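Local atomic coordinates of citrate synthase (Metallosphaera sedula, PDB entry 6ABX), a protein that probably catalyses the condensation of oxaloacetate with acetyl-CoA to citrate and CoA, the entry step of the tricarboxylic acid cycle. Residues G89-I94 / D320-P325; S207-P212 / T326-A331. All blocks are in the same frame, centred on the assembly; numbering follows the deposited sequence.

Contact 1 of 2, residues G89-I94 / D320-P325; sequences GNPMDI and DPDLFP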
loop_
_atom_site.group_PDB
_atom_site.type_symbol
_atom_site.label_atom_id
_atom_site.label_comp_id
_atom_site.label_asym_id
_atom_site.label_seq_id
_atom_site.Cartn_x
_atom_site.Cartn_y
_atom_site.Cartn_z
ATOM N N GLY A 89 0.111 -3.674 20.131
ATOM C CA GLY A 89 0.138 -3.729 18.700
ATOM C C GLY A 89 1.547 -3.755 18.135
ATOM O O GLY A 89 2.510 -3.269 18.742
ATOM N N ASN A 90 1.674 -4.365 16.956
ATOM C CA ASN A 90 2.895 -4.330 16.189
ATOM C C ASN A 90 3.132 -2.880 15.811
ATOM O O ASN A 90 2.224 -2.183 15.360
ATOM C CB ASN A 90 2.777 -5.247 14.967
ATOM C CG ASN A 90 4.004 -5.161 14.098
ATOM O OD1 ASN A 90 4.210 -4.138 13.506
ATOM N ND2 ASN A 90 4.731 -6.250 13.899
ATOM N N PRO A 91 4.332 -2.315 16.050
ATOM C CA PRO A 91 4.476 -0.879 15.872
ATOM C C PRO A 91 4.291 -0.433 14.422
ATOM O O PRO A 91 3.844 0.672 14.184
ATOM C CB PRO A 91 5.897 -0.569 16.328
ATOM C CG PRO A 91 6.432 -1.813 16.967
ATOM C CD PRO A 91 5.461 -2.939 16.726
ATOM N N MET A 92 4.644 -1.301 13.481
ATOM C CA MET A 92 4.391 -0.987 12.050
ATOM C C MET A 92 2.887 -0.989 11.745
ATOM O O MET A 92 2.412 -0.152 10.984
ATOM C CB MET A 92 5.183 -1.958 11.155
ATOM C CG MET A 92 6.656 -1.596 11.052
ATOM S SD MET A 92 7.041 0.038 10.314
ATOM C CE MET A 92 7.066 -0.435 8.588
ATOM N N ASP A 93 2.099 -1.833 12.415
ATOM C CA ASP A 93 0.656 -1.790 12.304
ATOM C C ASP A 93 0.120 -0.484 12.872
ATOM O O ASP A 93 -0.804 0.078 12.331
ATOM C CB ASP A 93 -0.042 -2.961 13.009
ATOM C CG ASP A 93 0.276 -4.323 12.375
ATOM O OD1 ASP A 93 0.929 -4.345 11.309
ATOM O OD2 ASP A 93 -0.104 -5.382 12.978
ATOM N N ILE A 94 0.697 -0.009 13.989
ATOM C CA ILE A 94 0.261 1.225 14.568
ATOM C C ILE A 94 0.569 2.368 13.595
ATOM O O ILE A 94 -0.242 3.189 13.344
ATOM C CB ILE A 94 0.914 1.454 15.939
ATOM C CG1 ILE A 94 0.468 0.390 16.942
ATOM C CG2 ILE A 94 0.584 2.851 16.442
ATOM C CD1 ILE A 94 1.229 0.442 18.263
ATOM N N ASP A 320 13.582 1.061 21.630
ATOM C CA ASP A 320 13.350 -0.375 21.671
ATOM C C ASP A 320 13.633 -0.910 20.277
ATOM O O ASP A 320 13.241 -0.310 19.268
ATOM C CB ASP A 320 11.919 -0.830 22.054
ATOM C CG ASP A 320 11.522 -0.624 23.499
ATOM O OD1 ASP A 320 12.444 -0.480 24.330
ATOM O OD2 ASP A 320 10.275 -0.559 23.772
ATOM N N PRO A 321 14.319 -2.061 20.177
ATOM C CA PRO A 321 14.553 -2.709 18.900
ATOM C C PRO A 321 13.341 -2.881 17.985
ATOM O O PRO A 321 13.475 -2.684 16.769
ATOM C CB PRO A 321 15.086 -4.086 19.312
ATOM C CG PRO A 321 15.818 -3.794 20.578
ATOM C CD PRO A 321 14.927 -2.807 21.289
ATOM N N ASP A 322 12.157 -3.165 18.521
ATOM C CA ASP A 322 11.149 -3.467 17.571
ATOM C C ASP A 322 10.526 -2.169 17.011
ATOM O O ASP A 322 9.679 -2.259 16.138
ATOM C CB ASP A 322 10.104 -4.411 18.123
ATOM C CG ASP A 322 9.228 -3.717 19.119
ATOM O OD1 ASP A 322 9.675 -2.684 19.622
ATOM O OD2 ASP A 322 8.117 -4.244 19.395
ATOM N N LEU A 323 10.940 -0.996 17.505
ATOM C CA LEU A 323 10.543 0.272 16.834
ATOM C C LEU A 323 11.431 0.551 15.627
ATOM O O LEU A 323 11.129 1.527 14.849
ATOM C CB LEU A 323 10.609 1.409 17.848
ATOM C CG LEU A 323 9.545 1.330 18.930
ATOM C CD1 LEU A 323 9.563 2.572 19.788
ATOM C CD2 LEU A 323 8.162 1.165 18.315
ATOM N N PHE A 324 12.531 -0.194 15.423
ATOM C CA PHE A 324 13.486 0.213 14.373
ATOM C C PHE A 324 12.823 0.334 12.989
ATOM O O PHE A 324 13.113 1.299 12.273
ATOM C CB PHE A 324 14.712 -0.703 14.248
ATOM C CG PHE A 324 15.555 -0.286 13.054
ATOM C CD1 PHE A 324 16.027 1.022 12.951
ATOM C CD2 PHE A 324 15.722 -1.115 11.955
ATOM C CE1 PHE A 324 16.718 1.449 11.823
ATOM C CE2 PHE A 324 16.430 -0.688 10.843
ATOM C CZ PHE A 324 16.918 0.594 10.769
ATOM N N PRO A 325 11.916 -0.568 12.547
ATOM C CA PRO A 325 11.285 -0.413 11.237
ATOM C C PRO A 325 10.488 0.896 11.118
ATOM O O PRO A 325 10.431 1.522 10.020
ATOM C CB PRO A 325 10.327 -1.600 11.097
ATOM C CG PRO A 325 10.874 -2.636 12.099
ATOM C CD PRO A 325 11.648 -1.898 13.164
#

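Contact 2 of 2, residues S207-P212 / T326-A331; sequences SALKGP and TIFASA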
loop_
_atom_site.group_PDB
_atom_site.type_symbol
_atom_site.label_atom_id
_atom_site.label_comp_id
_atom_site.label_asym_id
_atom_site.label_seq_id
_atom_site.Cartn_x
_atom_site.Cartn_y
_atom_site.Cartn_z
ATOM N N SER A 207 3.191 -0.535 4.637
ATOM C CA SER A 207 2.684 -1.910 4.559
ATOM C C SER A 207 3.768 -2.851 3.988
ATOM O O SER A 207 3.976 -3.945 4.504
ATOM C CB SER A 207 1.404 -1.958 3.746
ATOM O OG SER A 207 0.380 -1.204 4.386
ATOM N N ALA A 208 4.486 -2.434 2.932
ATOM C CA ALA A 208 5.575 -3.215 2.310
ATOM C C ALA A 208 6.813 -3.288 3.213
ATOM O O ALA A 208 7.443 -4.327 3.379
ATOM C CB ALA A 208 5.953 -2.625 0.964
ATOM N N LEU A 209 7.194 -2.144 3.762
ATOM C CA LEU A 209 8.408 -2.019 4.582
ATOM C C LEU A 209 8.322 -2.907 5.829
ATOM O O LEU A 209 9.356 -3.357 6.281
ATOM C CB LEU A 209 8.615 -0.561 4.970
ATOM C CG LEU A 209 9.952 -0.242 5.624
ATOM C CD1 LEU A 209 11.096 -0.570 4.702
ATOM C CD2 LEU A 209 9.997 1.208 6.120
ATOM N N LYS A 210 7.110 -3.210 6.296
ATOM C CA LYS A 210 6.944 -4.118 7.470
ATOM C C LYS A 210 7.546 -5.508 7.204
ATOM O O LYS A 210 7.947 -6.216 8.141
ATOM C CB LYS A 210 5.459 -4.232 7.798
ATOM C CG LYS A 210 5.176 -5.112 9.004
ATOM C CD LYS A 210 3.726 -5.333 9.291
ATOM C CE LYS A 210 3.544 -6.484 10.275
ATOM N NZ LYS A 210 2.116 -6.726 10.603
ATOM N N GLY A 211 7.438 -5.990 5.976
ATOM C CA GLY A 211 7.741 -7.348 5.686
ATOM C C GLY A 211 9.215 -7.658 5.871
ATOM O O GLY A 211 10.070 -6.889 5.438
ATOM N N PRO A 212 9.563 -8.807 6.490
ATOM C CA PRO A 212 10.970 -9.086 6.806
ATOM C C PRO A 212 11.880 -9.272 5.597
ATOM O O PRO A 212 13.084 -9.170 5.786
ATOM C CB PRO A 212 10.928 -10.343 7.671
ATOM C CG PRO A 212 9.644 -11.014 7.243
ATOM C CD PRO A 212 8.664 -9.875 6.941
ATOM N N THR A 326 9.943 1.355 12.246
ATOM C CA THR A 326 9.180 2.634 12.202
ATOM C C THR A 326 10.160 3.788 11.953
ATOM O O THR A 326 9.778 4.821 11.292
ATOM C CB THR A 326 8.242 2.880 13.382
ATOM O OG1 THR A 326 8.971 3.112 14.589
ATOM C CG2 THR A 326 7.250 1.750 13.587
ATOM N N ILE A 327 11.317 3.727 12.614
ATOM C CA ILE A 327 12.319 4.775 12.488
ATOM C C ILE A 327 12.815 4.828 11.031
ATOM O O ILE A 327 12.993 5.937 10.430
ATOM C CB ILE A 327 13.442 4.551 13.514
ATOM C CG1 ILE A 327 12.894 4.614 14.933
ATOM C CG2 ILE A 327 14.539 5.579 13.334
ATOM C CD1 ILE A 327 13.863 4.049 15.935
ATOM N N PHE A 328 13.074 3.647 10.455
ATOM C CA PHE A 328 13.370 3.564 9.014
ATOM C C PHE A 328 12.313 4.336 8.216
ATOM O O PHE A 328 12.642 5.194 7.387
ATOM C CB PHE A 328 13.500 2.092 8.655
ATOM C CG PHE A 328 14.055 1.740 7.303
ATOM C CD1 PHE A 328 13.543 2.292 6.142
ATOM C CD2 PHE A 328 15.087 0.819 7.195
ATOM C CE1 PHE A 328 14.060 1.942 4.899
ATOM C CE2 PHE A 328 15.585 0.459 5.942
ATOM C CZ PHE A 328 15.064 1.022 4.800
ATOM N N ALA A 329 11.038 4.023 8.429
ATOM C CA ALA A 329 9.933 4.691 7.709
ATOM C C ALA A 329 9.986 6.197 7.913
ATOM O O ALA A 329 9.709 6.944 6.976
ATOM C CB ALA A 329 8.595 4.145 8.159
ATOM N N SER A 330 10.369 6.653 9.129
ATOM C CA SER A 330 10.346 8.073 9.458
ATOM C C SER A 330 11.299 8.832 8.526
ATOM O O SER A 330 11.026 9.945 8.165
ATOM C CB SER A 330 10.685 8.337 10.919
ATOM O OG SER A 330 12.073 8.309 11.180
ATOM N N ALA A 331 12.383 8.201 8.085
ATOM C CA ALA A 331 13.325 8.821 7.153
ATOM C C ALA A 331 12.911 8.527 5.698
ATOM O O ALA A 331 12.933 9.431 4.819
ATOM C CB ALA A 331 14.718 8.245 7.408
#

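Contact 1 of 2, residues G89-I94 / D320-P325
P91 and M92, in the first turn of helix 91-105, meet D322 and L323 of the 3-10 turn that leads into helix 324-343, and P325 just beyond it. The apolar contacts come first. The P91 ring lies at about a right angle to the L323 side chain, and P91 CB sits tightly against L323 CD2 at 3.5 Å. P91 CG makes a van der Waals approach to D322 O at 3.4 Å and passes beside the D322 carboxylate. Further along the chain, M92 CG touches P325 CB at 3.7 Å. With chi2 and chi3 both bent, M92 SD stands 3.6 Å from P325 C; a flexible methionine suits this uneven surface.

The polar groups find partners elsewhere. The D322 carboxylate forms a salt bridge with R134. N90 caps its helix: N90 OD1 accepts weak bonds from M92 N, at 2.9 Å, and from D93 N. Proline suits the position after this cap, having no amide hydrogen to satisfy. Helix 112-134 lies alongside, L323 packing on I130 and Q131, and P91 on R134.

No hydrogen bond joins the segments. The contact probably rests on fit and hydrophobic burial, two stiff proline rings and a pliable thioether supplying the surfaces.

Contact 2 of 2, residues S207-P212 / T326-A331
L209 of helix 198-209 sets one methyl on F328 and wedges the other between F328 and A329 of helix 324-343. This is the tight part, and its side-chain contacts are apolar. L209 CD1 lies over one face of the F328 ring in a CH-pi contact, 4.2 Å from the ring centroid and 24° off the normal, offset toward F328 CE1 and CD1. The other branch, L209 CD2, reaches F328 CD1 at 3.7 Å and A329 CB at 3.8 Å, settling where the ring meets the helix backbone. The first torsion of L209 (chi1 -170°) swings CG away from the backbone N and carries the fork to its neighbours. A branched leucine can serve ring and backbone at once, and the small A329 lets CD2 come close to the helix. Shortening this side chain to an alanine would probably leave that face of the F328 ring without its methyl and open a gap beside A329, giving the ring more freedom to tilt.

The looser side begins past L209, where the chain turns away through G211 to the exposed P212. Partly exposed K210 stretches to salt bridges with D93 and with D197 of the second subunit.

The F328 side chain lies about 4 Å from the bound citrate and near R332 and R262, which bind oxaloacetate, and H176 meets its ring edge-to-face. The contact joins helix 198-209, whose S207 O and A208 O are hydrogen-bonded to S196 and T194 of the second subunit, to helix 324-343, whose S330 packs on helices 112-134 and 163-174.

Overall arrangement
The two contacts lie with centres 9 Å apart and share helix 324-343: residues 320-325 lead into it and residues 326-331 form its next turns. Along the chain the order is 89-94, 207-212, 320-325, 326-331, so the segments alternate and the contacts interlock. Helices 91-105 and 198-209 thus both pack on one helix. The contacts also touch each other, M92 CE lying 3.6 Å from K210 N and P91 O 3.6 Å from T326 CG2. Both reach the second subunit, while contact 2 comes closer to the bound citrate. This part of the largely helical fold lies between the subunit interface and the citrate site, consistent with a structural connection between them.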